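Local coordinates for protein EpsJ (Vibrio vulnificus, PDB 2RET) that pairs with the pseudopilin EpsI and probably forms part of the pseudopilus tip in the type 2 secretion system, at residues S30-A36 with I66-L71; L51-A55 with L125-F129; S48-L52 with N141-P146. All coordinates share one frame; numbering follows the deposited sequence.

In the fold
The three contacts lie close together, with centres 11 to 13 Å apart. Along the chain their segments come in the order 30-36, 48-52 and 51-55 (overlapping at Leu51 and Leu52), 66-71, 125-129 and 141-146. Interactions 2 and 3 both use strand 49-56. That strand neighbours strand 64-74, which is used by interaction 1, in one antiparallel sheet. Met67 O and His53 N probably hydrogen-bond across the pair. Interaction 1 ties the end of helix 10-32 to this sheet. Interaction 2 joins it to the second sheet, through strand 122-130. Interaction 3 adds the loop before strand 148-155. Together they link helix, sheets and loop in the globular pseudopilin domain.

Interaction 1. Residues S30-A36 with I66-L71; sequences SDFRQIA and IMFARL
Ile35 and Arg70 form a single beta bridge, with CA atoms 4.4 Å apart, where the chain leaving helix 10-32 meets strand 64-74. Two backbone hydrogen bonds hold it. Leu71 N donates to Gln34 O at 2.8 Å, and Ala36 N donates to Ala69 O at 3.0 Å. A water accepts from Ala69 N and lies within hydrogen-bonding distance of Ala36 O. Arg70 carries the polar half of the contact. Its CG sits between its own N and carbonyl carbon (chi1 64°), and a bend at chi3 brings the guanidinium back beside its own strand. There Arg70 NE and NH2 both donate to Leu71 O, with NH2 at 2.7 Å. Both bonds lie near the guanidinium plane, which fixes the rotation of the group. Arg70 NH1 is left for the salt bridge with Asp31 OD1, at 2.9 Å, meeting the oxygen nearly end-on. Ser30 O lies over one face of the guanidinium. Gln34 NE2 comes close to NH2, but both are donors, so the modelled turn of that amide is doubtful. The apolar half centres on Phe68. Phe32 and Phe68 meet obliquely, with ring centroids 4.9 Å apart and planes at 49°. Ile35 lies over a face of Phe68, its CG1 making an off-centre CH-pi contact 4.2 Å from the ring centroid. Phe32 also packs against Tyr90 and Tyr165, and Ile35 reaches Ile149 of the other sheet. Asp31 has further partners: OD1 also pairs with Arg99, and OD2 bonds to the Tyr90 hydroxyl. Two arginines at one carboxylate would probably favour its ionised form. The buried charges of Asp31 and Arg70 are thus matched, while the Phe68 cluster fastens the helix end to the sheet.

Interaction 2. Residues L51-A55 with L125-F129; sequences LLHWA and LNVRF
Trp54 holds CG anti to its backbone N (chi1 173°), which extends the indole from strand 49-56 toward strand 122-130. Phe129 keeps CG beside its own N, and this directs the phenyl ring onto the indole. This is face-to-face packing of two antiparallel beta sheets. The axes of residues 52-55 and 125-129 come within 9.1 Å and run at 130°, with no hydrogen bond between the segments. The aromatic pair is T-shaped. The edge of Phe129 points at the five-membered ring of Trp54, with centroids 5.2 Å apart and planes at 74°. Val127 covers the six-membered ring in a CH-pi contact, its CB 3.8 Å from the ring centroid and almost straight above it. Leu125 O lies at the indole edge, close to the ring plane. Leu52 slides past Phe129 in the reverse sense, its CD1 3.9 Å from Phe129 CE2. The indole is also held by Ile66 of the adjacent strand, and its NE1 makes a weak hydrogen bond to Asn137 O. At the far end of the indole, Trp54 CH2 comes within 3.4 Å of Val127 N.

Interaction 3. Residues S48-L52 with N141-P146; sequences SKKLL and NELTLP
The loop 141-146 begins with an Asx turn and lies against Leu51 and Leu52, where strand 49-56 is interrupted. In the turn, Asn141 OD1 accepts from Leu143 N at 3.0 Å and more weakly from Thr144 N. The loop backbone thereby curves around Leu51. Leu51 itself has a helical backbone (phi -68°, psi -52°). This turn breaks the extended strand, so Leu51 and Leu52 in succession both start toward the loop. Leu51 CD1 enters the curve and touches backbone atoms: Glu142 O at 3.3 Å and Thr144 N at 3.5 Å. Glu142 O is also bonded to Gln39 NE2. Leu145 CD2 lies 3.8 Å from Leu52 CG, the two side chains crossing at about a right angle. Leu52 CD1 presses end-on against Pro146 CD at 3.3 Å, tighter than usual for two carbons. Farther out, Glu142 is bent at chi2, which lays its CG 3.7 Å from Lys49 O. The Glu142 carboxylate passes the aliphatic part of Lys50 without a salt bridge, since Glu142 OE2 stays 6.1 Å from Lys50 NZ. No hydrogen bond joins the two segments, and the contact rests on van der Waals packing, partly of side chains on backbone. The loop leads from strand 135-136 into strand 148-155. Leu145 reaches Ile35 just beyond helix 10-32, Pro146 packs on Phe129 of strand 122-130, and Leu143 pairs by its backbone with Leu172 near the C-terminus.

Interaction 1. Residues S30-A36 with I66-L71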
ATOM      1  N   SER B  30     -11.089   2.784 -18.082  1.00 16.14           N
ATOM      2  CA  SER B  30     -10.762   1.643 -17.231  1.00 16.51           C
ATOM      3  C   SER B  30      -9.391   1.074 -17.598  1.00 15.79           C
ATOM      4  O   SER B  30      -8.645   0.675 -16.708  1.00 16.89           O
ATOM      5  CB  SER B  30     -11.847   0.550 -17.278  1.00 16.25           C
ATOM      6  OG  SER B  30     -11.830  -0.221 -18.503  1.00 18.43           O
ATOM      7  N   ASP B  31      -9.076   1.049 -18.894  1.00 14.58           N
ATOM      8  CA  ASP B  31      -7.857   0.414 -19.406  1.00 14.21           C
ATOM      9  C   ASP B  31      -6.635   1.331 -19.309  1.00 13.16           C
ATOM     10  O   ASP B  31      -5.624   0.970 -18.735  1.00 12.25           O
ATOM     11  CB  ASP B  31      -8.020  -0.027 -20.867  1.00 13.93           C
ATOM     12  CG  ASP B  31      -8.902  -1.243 -21.041  1.00 14.50           C
ATOM     13  OD1 ASP B  31      -9.027  -2.084 -20.120  1.00 13.08           O
ATOM     14  OD2 ASP B  31      -9.472  -1.384 -22.154  1.00 14.67           O
ATOM     15  N   PHE B  32      -6.739   2.505 -19.898  1.00 13.39           N
ATOM     16  CA  PHE B  32      -5.619   3.400 -19.996  1.00 13.40           C
ATOM     17  C   PHE B  32      -5.218   4.053 -18.667  1.00 14.60           C
ATOM     18  O   PHE B  32      -4.059   4.497 -18.516  1.00 15.96           O
ATOM     19  CB  PHE B  32      -5.874   4.448 -21.064  1.00 13.63           C
ATOM     20  CG  PHE B  32      -5.792   3.919 -22.449  1.00 11.97           C
ATOM     21  CD1 PHE B  32      -4.572   3.749 -23.055  1.00 11.21           C
ATOM     22  CD2 PHE B  32      -6.941   3.638 -23.169  1.00 12.06           C
ATOM     23  CE1 PHE B  32      -4.490   3.263 -24.347  1.00 12.55           C
ATOM     24  CE2 PHE B  32      -6.862   3.114 -24.449  1.00 12.42           C
ATOM     25  CZ  PHE B  32      -5.627   2.934 -25.043  1.00 10.09           C
ATOM     26  N   ARG B  33      -6.142   4.129 -17.715  1.00 14.72           N
ATOM     27  CA  ARG B  33      -5.781   4.599 -16.390  1.00 16.00           C
ATOM     28  C   ARG B  33      -5.122   3.509 -15.507  1.00 16.51           C
ATOM     29  O   ARG B  33      -4.578   3.831 -14.448  1.00 16.94           O
ATOM     30  CB  ARG B  33      -6.989   5.197 -15.669  1.00 15.55           C
ATOM     31  CG  ARG B  33      -7.500   6.497 -16.243  1.00 15.36           C
ATOM     32  CD  ARG B  33      -8.747   6.834 -15.494  1.00 13.20           C
ATOM     33  NE  ARG B  33      -9.493   8.021 -15.899  1.00 12.92           N
ATOM     34  CZ  ARG B  33      -9.310   9.249 -15.413  1.00 14.41           C
ATOM     35  NH1 ARG B  33      -8.370   9.519 -14.523  1.00 12.64           N
ATOM     36  NH2 ARG B  33     -10.106  10.227 -15.820  1.00 16.43           N
ATOM     37  N   GLN B  34      -5.192   2.251 -15.929  1.00 16.45           N
ATOM     38  CA  GLN B  34      -4.684   1.134 -15.153  1.00 16.54           C
ATOM     39  C   GLN B  34      -3.568   0.374 -15.888  1.00 15.69           C
ATOM     40  O   GLN B  34      -3.381  -0.836 -15.691  1.00 14.36           O
ATOM     41  CB  GLN B  34      -5.847   0.209 -14.755  1.00 17.21           C
ATOM     42  CG  GLN B  34      -6.898   0.966 -13.911  1.00 18.05           C
ATOM     43  CD  GLN B  34      -7.540   0.112 -12.897  1.00 20.97           C
ATOM     44  OE1 GLN B  34      -7.199   0.142 -11.697  1.00 24.23           O
ATOM     45  NE2 GLN B  34      -8.483  -0.679 -13.349  1.00 25.53           N
ATOM     46  N   ILE B  35      -2.799   1.111 -16.674  1.00 14.28           N
ATOM     47  CA  ILE B  35      -1.644   0.557 -17.395  1.00 14.66           C
ATOM     48  C   ILE B  35      -0.592   0.069 -16.390  1.00 14.03           C
ATOM     49  O   ILE B  35      -0.273   0.774 -15.433  1.00 13.64           O
ATOM     50  CB  ILE B  35      -0.996   1.600 -18.366  1.00 14.52           C
ATOM     51  CG1 ILE B  35      -1.992   1.969 -19.469  1.00 16.75           C
ATOM     52  CG2 ILE B  35       0.312   1.048 -19.007  1.00 14.15           C
ATOM     53  CD1 ILE B  35      -1.387   2.865 -20.611  1.00 18.90           C
ATOM     54  N   ALA B  36      -0.050  -1.125 -16.634  1.00 12.90           N
ATOM     55  CA  ALA B  36       0.874  -1.748 -15.704  1.00 11.70           C
ATOM     56  C   ALA B  36       2.316  -1.780 -16.258  1.00 11.01           C
ATOM     57  O   ALA B  36       2.549  -1.968 -17.454  1.00 11.03           O
ATOM     58  CB  ALA B  36       0.377  -3.153 -15.316  1.00 11.06           C
ATOM     59  N   ILE B  66      -2.562  -0.709 -30.622  1.00 15.57           N
ATOM     60  CA  ILE B  66      -1.836  -0.558 -29.342  1.00 14.99           C
ATOM     61  C   ILE B  66      -2.107  -1.792 -28.477  1.00 15.58           C
ATOM     62  O   ILE B  66      -3.173  -2.413 -28.554  1.00 14.05           O
ATOM     63  CB  ILE B  66      -2.171   0.814 -28.604  1.00 15.75           C
ATOM     64  CG1 ILE B  66      -1.178   1.126 -27.488  1.00 15.47           C
ATOM     65  CG2 ILE B  66      -3.577   0.863 -28.069  1.00 15.56           C
ATOM     66  CD1 ILE B  66      -1.213   2.573 -27.006  1.00 15.91           C
HETATM   67  N   MSE B  67      -1.101  -2.183 -27.692  1.00 16.51           N
HETATM   68  CA  MSE B  67      -1.238  -3.290 -26.774  1.00 17.57           C
HETATM   69  C   MSE B  67      -0.387  -3.037 -25.568  1.00 17.55           C
HETATM   70  O   MSE B  67       0.755  -2.596 -25.696  1.00 18.27           O
HETATM   71  CB  MSE B  67      -0.860  -4.632 -27.425  1.00 17.91           C
HETATM   72  CG  MSE B  67      -1.280  -5.856 -26.555  1.00 21.29           C
HETATM   73 SE   MSE B  67      -0.761  -7.590 -27.310  1.00 33.97          SE
HETATM   74  CE  MSE B  67       1.208  -7.499 -27.235  1.00 26.97           C
ATOM     75  N   PHE B  68      -0.943  -3.384 -24.405  1.00 18.08           N
ATOM     76  CA  PHE B  68      -0.287  -3.186 -23.118  1.00 18.02           C
ATOM     77  C   PHE B  68      -0.862  -4.085 -21.994  1.00 18.34           C
ATOM     78  O   PHE B  68      -1.978  -4.611 -22.089  1.00 18.00           O
ATOM     79  CB  PHE B  68      -0.331  -1.688 -22.718  1.00 18.52           C
ATOM     80  CG  PHE B  68      -1.726  -1.080 -22.700  1.00 18.16           C
ATOM     81  CD1 PHE B  68      -2.219  -0.389 -23.811  1.00 19.18           C
ATOM     82  CD2 PHE B  68      -2.532  -1.164 -21.565  1.00 18.84           C
ATOM     83  CE1 PHE B  68      -3.488   0.184 -23.796  1.00 18.60           C
ATOM     84  CE2 PHE B  68      -3.795  -0.594 -21.533  1.00 18.64           C
ATOM     85  CZ  PHE B  68      -4.285   0.073 -22.632  1.00 20.17           C
ATOM     86  N   ALA B  69      -0.080  -4.255 -20.928  1.00 18.72           N
ATOM     87  CA  ALA B  69      -0.541  -4.938 -19.696  1.00 18.40           C
ATOM     88  C   ALA B  69      -1.346  -3.961 -18.865  1.00 18.52           C
ATOM     89  O   ALA B  69      -1.077  -2.788 -18.869  1.00 18.20           O
ATOM     90  CB  ALA B  69       0.665  -5.477 -18.915  1.00 18.01           C
ATOM     91  N   ARG B  70      -2.385  -4.419 -18.176  1.00 20.19           N
ATOM     92  CA  ARG B  70      -3.082  -3.548 -17.270  1.00 20.81           C
ATOM     93  C   ARG B  70      -3.401  -4.256 -15.946  1.00 21.00           C
ATOM     94  O   ARG B  70      -3.508  -5.499 -15.924  1.00 20.62           O
ATOM     95  CB  ARG B  70      -4.348  -2.958 -17.940  1.00 22.16           C
ATOM     96  CG  ARG B  70      -5.434  -3.947 -18.335  1.00 22.29           C
ATOM     97  CD  ARG B  70      -6.797  -3.296 -18.325  1.00 22.34           C
ATOM     98  NE  ARG B  70      -7.266  -3.116 -16.983  1.00 23.67           N
ATOM     99  CZ  ARG B  70      -8.536  -2.952 -16.591  1.00 23.31           C
ATOM    100  NH1 ARG B  70      -9.560  -2.874 -17.430  1.00 23.04           N
ATOM    101  NH2 ARG B  70      -8.772  -2.818 -15.307  1.00 20.06           N
ATOM    102  N   LEU B  71      -3.523  -3.471 -14.862  1.00 19.87           N
ATOM    103  CA  LEU B  71      -4.096  -3.964 -13.609  1.00 20.69           C
ATOM    104  C   LEU B  71      -5.543  -4.386 -13.865  1.00 19.42           C
ATOM    105  O   LEU B  71      -6.383  -3.561 -14.187  1.00 19.79           O
ATOM    106  CB  LEU B  71      -4.017  -2.917 -12.455  1.00 20.75           C
ATOM    107  CG  LEU B  71      -4.632  -3.370 -11.099  1.00 24.33           C
ATOM    108  CD1 LEU B  71      -4.091  -4.727 -10.558  1.00 25.97           C
ATOM    109  CD2 LEU B  71      -4.501  -2.282  -9.994  1.00 25.79           C
TER
HETATM  110  O   HOH W   1       2.198  -2.078 -20.239  1.00 32.46           O

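Interaction 2. Residues L51-A55 with L125-F129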
ATOM      1  N   LEU B  51       7.014  -2.912 -23.059  1.00 17.97           N
ATOM      2  CA  LEU B  51       6.045  -2.272 -22.171  1.00 18.48           C
ATOM      3  C   LEU B  51       4.751  -1.824 -22.921  1.00 18.55           C
ATOM      4  O   LEU B  51       3.653  -2.157 -22.498  1.00 19.38           O
ATOM      5  CB  LEU B  51       6.700  -1.096 -21.455  1.00 18.02           C
ATOM      6  CG  LEU B  51       7.373  -1.447 -20.137  1.00 18.97           C
ATOM      7  CD1 LEU B  51       8.083  -0.196 -19.605  1.00 16.42           C
ATOM      8  CD2 LEU B  51       6.366  -2.035 -19.102  1.00 17.51           C
ATOM      9  N   LEU B  52       4.910  -1.074 -24.012  1.00 19.14           N
ATOM     10  CA  LEU B  52       3.796  -0.592 -24.864  1.00 19.10           C
ATOM     11  C   LEU B  52       4.084  -0.976 -26.317  1.00 17.69           C
ATOM     12  O   LEU B  52       5.156  -0.689 -26.829  1.00 18.28           O
ATOM     13  CB  LEU B  52       3.601   0.934 -24.829  1.00 19.65           C
ATOM     14  CG  LEU B  52       3.101   1.671 -23.570  1.00 22.55           C
ATOM     15  CD1 LEU B  52       3.599   3.131 -23.580  1.00 23.97           C
ATOM     16  CD2 LEU B  52       1.601   1.638 -23.441  1.00 26.21           C
ATOM     17  N   HIS B  53       3.115  -1.623 -26.954  1.00 15.86           N
ATOM     18  CA  HIS B  53       3.225  -2.021 -28.336  1.00 15.17           C
ATOM     19  C   HIS B  53       2.335  -1.055 -29.116  1.00 14.09           C
ATOM     20  O   HIS B  53       1.198  -0.832 -28.764  1.00 11.85           O
ATOM     21  CB  HIS B  53       2.758  -3.480 -28.549  1.00 14.37           C
ATOM     22  CG  HIS B  53       3.399  -4.472 -27.628  1.00 14.68           C
ATOM     23  ND1 HIS B  53       4.445  -5.292 -28.013  1.00 16.60           N
ATOM     24  CD2 HIS B  53       3.139  -4.774 -26.335  1.00 13.87           C
ATOM     25  CE1 HIS B  53       4.786  -6.059 -26.997  1.00 17.16           C
ATOM     26  NE2 HIS B  53       4.006  -5.764 -25.969  1.00 15.50           N
ATOM     27  N   TRP B  54       2.893  -0.499 -30.171  1.00 13.73           N
ATOM     28  CA  TRP B  54       2.278   0.595 -30.916  1.00 14.48           C
ATOM     29  C   TRP B  54       2.827   0.566 -32.345  1.00 14.46           C
ATOM     30  O   TRP B  54       3.974   0.916 -32.581  1.00 14.77           O
ATOM     31  CB  TRP B  54       2.559   1.954 -30.267  1.00 13.45           C
ATOM     32  CG  TRP B  54       2.090   3.141 -31.103  1.00 12.51           C
ATOM     33  CD1 TRP B  54       2.882   4.135 -31.650  1.00 13.67           C
ATOM     34  CD2 TRP B  54       0.750   3.468 -31.463  1.00  9.34           C
ATOM     35  NE1 TRP B  54       2.103   5.044 -32.330  1.00 11.93           N
ATOM     36  CE2 TRP B  54       0.794   4.657 -32.230  1.00 10.34           C
ATOM     37  CE3 TRP B  54      -0.483   2.865 -31.233  1.00 13.11           C
ATOM     38  CZ2 TRP B  54      -0.337   5.232 -32.764  1.00 11.79           C
ATOM     39  CZ3 TRP B  54      -1.608   3.447 -31.736  1.00 13.46           C
ATOM     40  CH2 TRP B  54      -1.540   4.624 -32.494  1.00 13.62           C
ATOM     41  N   ALA B  55       2.014   0.101 -33.283  1.00 15.13           N
ATOM     42  CA  ALA B  55       2.493  -0.054 -34.675  1.00 15.34           C
ATOM     43  C   ALA B  55       1.341  -0.147 -35.622  1.00 14.97           C
ATOM     44  O   ALA B  55       0.244  -0.530 -35.237  1.00 15.41           O
ATOM     45  CB  ALA B  55       3.395  -1.291 -34.820  1.00 15.12           C
ATOM     46  N   LEU B 125      -7.147   5.730 -35.115  1.00 15.05           N
ATOM     47  CA  LEU B 125      -6.603   5.678 -33.799  1.00 14.55           C
ATOM     48  C   LEU B 125      -5.193   6.270 -33.873  1.00 13.56           C
ATOM     49  O   LEU B 125      -4.380   5.786 -34.606  1.00 12.76           O
ATOM     50  CB  LEU B 125      -6.537   4.207 -33.327  1.00 14.93           C
ATOM     51  CG  LEU B 125      -5.783   3.913 -32.016  1.00 15.72           C
ATOM     52  CD1 LEU B 125      -6.467   4.602 -30.854  1.00 11.14           C
ATOM     53  CD2 LEU B 125      -5.607   2.396 -31.755  1.00 15.03           C
ATOM     54  N   ASN B 126      -4.934   7.316 -33.103  1.00 13.65           N
ATOM     55  CA  ASN B 126      -3.593   7.845 -32.920  1.00 14.82           C
ATOM     56  C   ASN B 126      -3.216   8.047 -31.439  1.00 14.26           C
ATOM     57  O   ASN B 126      -3.974   8.588 -30.668  1.00 14.96           O
ATOM     58  CB  ASN B 126      -3.434   9.169 -33.643  1.00 15.39           C
ATOM     59  CG  ASN B 126      -1.974   9.600 -33.744  1.00 19.14           C
ATOM     60  OD1 ASN B 126      -1.093   8.832 -34.176  1.00 20.91           O
ATOM     61  ND2 ASN B 126      -1.709  10.823 -33.326  1.00 24.14           N
ATOM     62  N   VAL B 127      -2.013   7.643 -31.083  1.00 13.63           N
ATOM     63  CA  VAL B 127      -1.530   7.705 -29.712  1.00 13.57           C
ATOM     64  C   VAL B 127      -0.190   8.408 -29.688  1.00 13.24           C
ATOM     65  O   VAL B 127       0.656   8.177 -30.554  1.00 12.58           O
ATOM     66  CB  VAL B 127      -1.428   6.305 -29.067  1.00 13.86           C
ATOM     67  CG1 VAL B 127      -0.895   6.422 -27.623  1.00 15.49           C
ATOM     68  CG2 VAL B 127      -2.829   5.591 -29.021  1.00 12.51           C
ATOM     69  N   ARG B 128      -0.029   9.298 -28.704  1.00 13.35           N
ATOM     70  CA  ARG B 128       1.199  10.037 -28.477  1.00 12.50           C
ATOM     71  C   ARG B 128       1.630   9.864 -27.042  1.00 11.87           C
ATOM     72  O   ARG B 128       0.827   9.644 -26.165  1.00 11.76           O
ATOM     73  CB  ARG B 128       1.014  11.491 -28.800  1.00 12.73           C
ATOM     74  CG  ARG B 128       0.895  11.749 -30.280  1.00 16.40           C
ATOM     75  CD  ARG B 128       0.108  12.996 -30.535  1.00 19.85           C
ATOM     76  NE  ARG B 128       0.979  14.150 -30.585  1.00 21.43           N
ATOM     77  CZ  ARG B 128       0.879  15.253 -29.844  1.00 23.93           C
ATOM     78  NH1 ARG B 128      -0.083  15.418 -28.926  1.00 26.05           N
ATOM     79  NH2 ARG B 128       1.780  16.215 -30.027  1.00 24.05           N
ATOM     80  N   PHE B 129       2.932   9.953 -26.826  1.00 11.53           N
ATOM     81  CA  PHE B 129       3.549   9.596 -25.585  1.00 11.27           C
ATOM     82  C   PHE B 129       4.351  10.787 -25.121  1.00 11.38           C
ATOM     83  O   PHE B 129       5.144  11.362 -25.887  1.00 11.56           O
ATOM     84  CB  PHE B 129       4.453   8.387 -25.817  1.00 11.70           C
ATOM     85  CG  PHE B 129       3.771   7.263 -26.542  1.00 10.69           C
ATOM     86  CD1 PHE B 129       3.883   7.141 -27.922  1.00 11.84           C
ATOM     87  CD2 PHE B 129       2.986   6.352 -25.849  1.00 12.83           C
ATOM     88  CE1 PHE B 129       3.258   6.112 -28.603  1.00 11.80           C
ATOM     89  CE2 PHE B 129       2.339   5.315 -26.517  1.00 12.54           C
ATOM     90  CZ  PHE B 129       2.492   5.182 -27.898  1.00 13.09           C
TER

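Interaction 3. Residues S48-L52 with N141-P146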
ATOM      1  N   SER B  48      11.379 -11.093 -27.696  1.00 22.15           N
ATOM      2  CA  SER B  48      11.397  -9.640 -27.595  1.00 22.06           C
ATOM      3  C   SER B  48      10.112  -9.112 -26.944  1.00 21.89           C
ATOM      4  O   SER B  48       9.014  -9.242 -27.501  1.00 22.48           O
ATOM      5  CB  SER B  48      11.593  -9.008 -28.975  1.00 21.97           C
ATOM      6  OG  SER B  48      10.356  -8.738 -29.605  1.00 22.46           O
ATOM      7  N   LYS B  49      10.264  -8.499 -25.770  1.00 21.30           N
ATOM      8  CA  LYS B  49       9.134  -8.002 -24.993  1.00 20.98           C
ATOM      9  C   LYS B  49       9.104  -6.491 -25.102  1.00 19.90           C
ATOM     10  O   LYS B  49      10.123  -5.879 -25.399  1.00 20.12           O
ATOM     11  CB  LYS B  49       9.266  -8.405 -23.518  1.00 21.18           C
ATOM     12  CG  LYS B  49       9.825  -9.796 -23.281  1.00 22.90           C
ATOM     13  CD  LYS B  49       9.741 -10.221 -21.813  1.00 25.46           C
ATOM     14  CE  LYS B  49       8.319 -10.632 -21.410  1.00 27.00           C
ATOM     15  NZ  LYS B  49       8.337 -11.712 -20.358  1.00 28.66           N
ATOM     16  N   LYS B  50       7.936  -5.902 -24.864  1.00 18.67           N
ATOM     17  CA  LYS B  50       7.778  -4.445 -24.756  1.00 17.68           C
ATOM     18  C   LYS B  50       6.802  -4.090 -23.634  1.00 17.07           C
ATOM     19  O   LYS B  50       5.891  -4.844 -23.313  1.00 14.77           O
ATOM     20  CB  LYS B  50       7.261  -3.822 -26.062  1.00 17.41           C
ATOM     21  CG  LYS B  50       8.195  -3.851 -27.266  1.00 18.08           C
ATOM     22  CD  LYS B  50       7.538  -3.151 -28.459  1.00 18.79           C
ATOM     23  CE  LYS B  50       8.273  -3.398 -29.764  1.00 21.77           C
ATOM     24  NZ  LYS B  50       8.263  -4.832 -30.251  1.00 22.93           N
ATOM     25  N   LEU B  51       7.014  -2.912 -23.059  1.00 17.97           N
ATOM     26  CA  LEU B  51       6.045  -2.272 -22.171  1.00 18.48           C
ATOM     27  C   LEU B  51       4.751  -1.824 -22.921  1.00 18.55           C
ATOM     28  O   LEU B  51       3.653  -2.157 -22.498  1.00 19.38           O
ATOM     29  CB  LEU B  51       6.700  -1.096 -21.455  1.00 18.02           C
ATOM     30  CG  LEU B  51       7.373  -1.447 -20.137  1.00 18.97           C
ATOM     31  CD1 LEU B  51       8.083  -0.196 -19.605  1.00 16.42           C
ATOM     32  CD2 LEU B  51       6.366  -2.035 -19.102  1.00 17.51           C
ATOM     33  N   LEU B  52       4.910  -1.074 -24.012  1.00 19.14           N
ATOM     34  CA  LEU B  52       3.796  -0.592 -24.864  1.00 19.10           C
ATOM     35  C   LEU B  52       4.084  -0.976 -26.317  1.00 17.69           C
ATOM     36  O   LEU B  52       5.156  -0.689 -26.829  1.00 18.28           O
ATOM     37  CB  LEU B  52       3.601   0.934 -24.829  1.00 19.65           C
ATOM     38  CG  LEU B  52       3.101   1.671 -23.570  1.00 22.55           C
ATOM     39  CD1 LEU B  52       3.599   3.131 -23.580  1.00 23.97           C
ATOM     40  CD2 LEU B  52       1.601   1.638 -23.441  1.00 26.21           C
ATOM     41  N   ASN B 141      11.287   2.987 -25.095  1.00 15.24           N
ATOM     42  CA  ASN B 141      11.896   2.805 -23.791  1.00 15.85           C
ATOM     43  C   ASN B 141      11.210   1.620 -23.112  1.00 16.82           C
ATOM     44  O   ASN B 141      10.027   1.676 -22.777  1.00 17.72           O
ATOM     45  CB  ASN B 141      11.731   4.084 -22.967  1.00 15.36           C
ATOM     46  CG  ASN B 141      12.485   4.048 -21.673  1.00 15.09           C
ATOM     47  OD1 ASN B 141      12.842   2.989 -21.173  1.00 17.14           O
ATOM     48  ND2 ASN B 141      12.727   5.205 -21.114  1.00 12.16           N
ATOM     49  N   GLU B 142      11.943   0.527 -22.948  1.00 18.13           N
ATOM     50  CA  GLU B 142      11.367  -0.717 -22.418  1.00 18.58           C
ATOM     51  C   GLU B 142      11.475  -0.789 -20.890  1.00 17.90           C
ATOM     52  O   GLU B 142      10.905  -1.712 -20.259  1.00 18.15           O
ATOM     53  CB  GLU B 142      12.026  -1.947 -23.092  1.00 19.38           C
ATOM     54  CG  GLU B 142      11.180  -2.553 -24.241  1.00 22.79           C
ATOM     55  CD  GLU B 142      11.614  -2.110 -25.661  1.00 26.88           C
ATOM     56  OE1 GLU B 142      12.556  -2.733 -26.214  1.00 27.34           O
ATOM     57  OE2 GLU B 142      10.987  -1.174 -26.236  1.00 29.06           O
ATOM     58  N   LEU B 143      12.167   0.191 -20.303  1.00 16.57           N
ATOM     59  CA  LEU B 143      12.424   0.217 -18.863  1.00 15.81           C
ATOM     60  C   LEU B 143      11.415   1.012 -18.038  1.00 14.89           C
ATOM     61  O   LEU B 143      11.285   0.776 -16.857  1.00 15.11           O
ATOM     62  CB  LEU B 143      13.839   0.751 -18.602  1.00 15.77           C
ATOM     63  CG  LEU B 143      14.976  -0.049 -19.253  1.00 15.38           C
ATOM     64  CD1 LEU B 143      16.341   0.544 -18.890  1.00 13.76           C
ATOM     65  CD2 LEU B 143      14.868  -1.527 -18.885  1.00 13.65           C
ATOM     66  N   THR B 144      10.716   1.951 -18.658  1.00 14.18           N
ATOM     67  CA  THR B 144       9.792   2.846 -17.961  1.00 13.26           C
ATOM     68  C   THR B 144       8.651   3.243 -18.920  1.00 12.66           C
ATOM     69  O   THR B 144       8.815   3.236 -20.141  1.00 12.65           O
ATOM     70  CB  THR B 144      10.540   4.110 -17.387  1.00 13.37           C
ATOM     71  OG1 THR B 144       9.688   4.824 -16.476  1.00 12.00           O
ATOM     72  CG2 THR B 144      10.957   5.069 -18.507  1.00 13.33           C
ATOM     73  N   LEU B 145       7.488   3.564 -18.371  1.00 12.14           N
ATOM     74  CA  LEU B 145       6.351   3.980 -19.188  1.00 11.65           C
ATOM     75  C   LEU B 145       6.489   5.465 -19.432  1.00 11.71           C
ATOM     76  O   LEU B 145       7.205   6.137 -18.698  1.00 12.12           O
ATOM     77  CB  LEU B 145       5.014   3.676 -18.494  1.00 11.17           C
ATOM     78  CG  LEU B 145       4.551   2.197 -18.446  1.00 10.76           C
ATOM     79  CD1 LEU B 145       3.495   2.028 -17.397  1.00  9.04           C
ATOM     80  CD2 LEU B 145       4.043   1.699 -19.841  1.00  7.47           C
ATOM     81  N   PRO B 146       5.808   5.999 -20.460  1.00 11.09           N
ATOM     82  CA  PRO B 146       5.751   7.460 -20.565  1.00 11.03           C
ATOM     83  C   PRO B 146       4.936   8.043 -19.405  1.00 10.69           C
ATOM     84  O   PRO B 146       4.012   7.385 -18.929  1.00 10.66           O
ATOM     85  CB  PRO B 146       5.029   7.685 -21.909  1.00 10.79           C
ATOM     86  CG  PRO B 146       4.162   6.479 -22.030  1.00 10.31           C
ATOM     87  CD  PRO B 146       5.026   5.353 -21.521  1.00 11.00           C
TER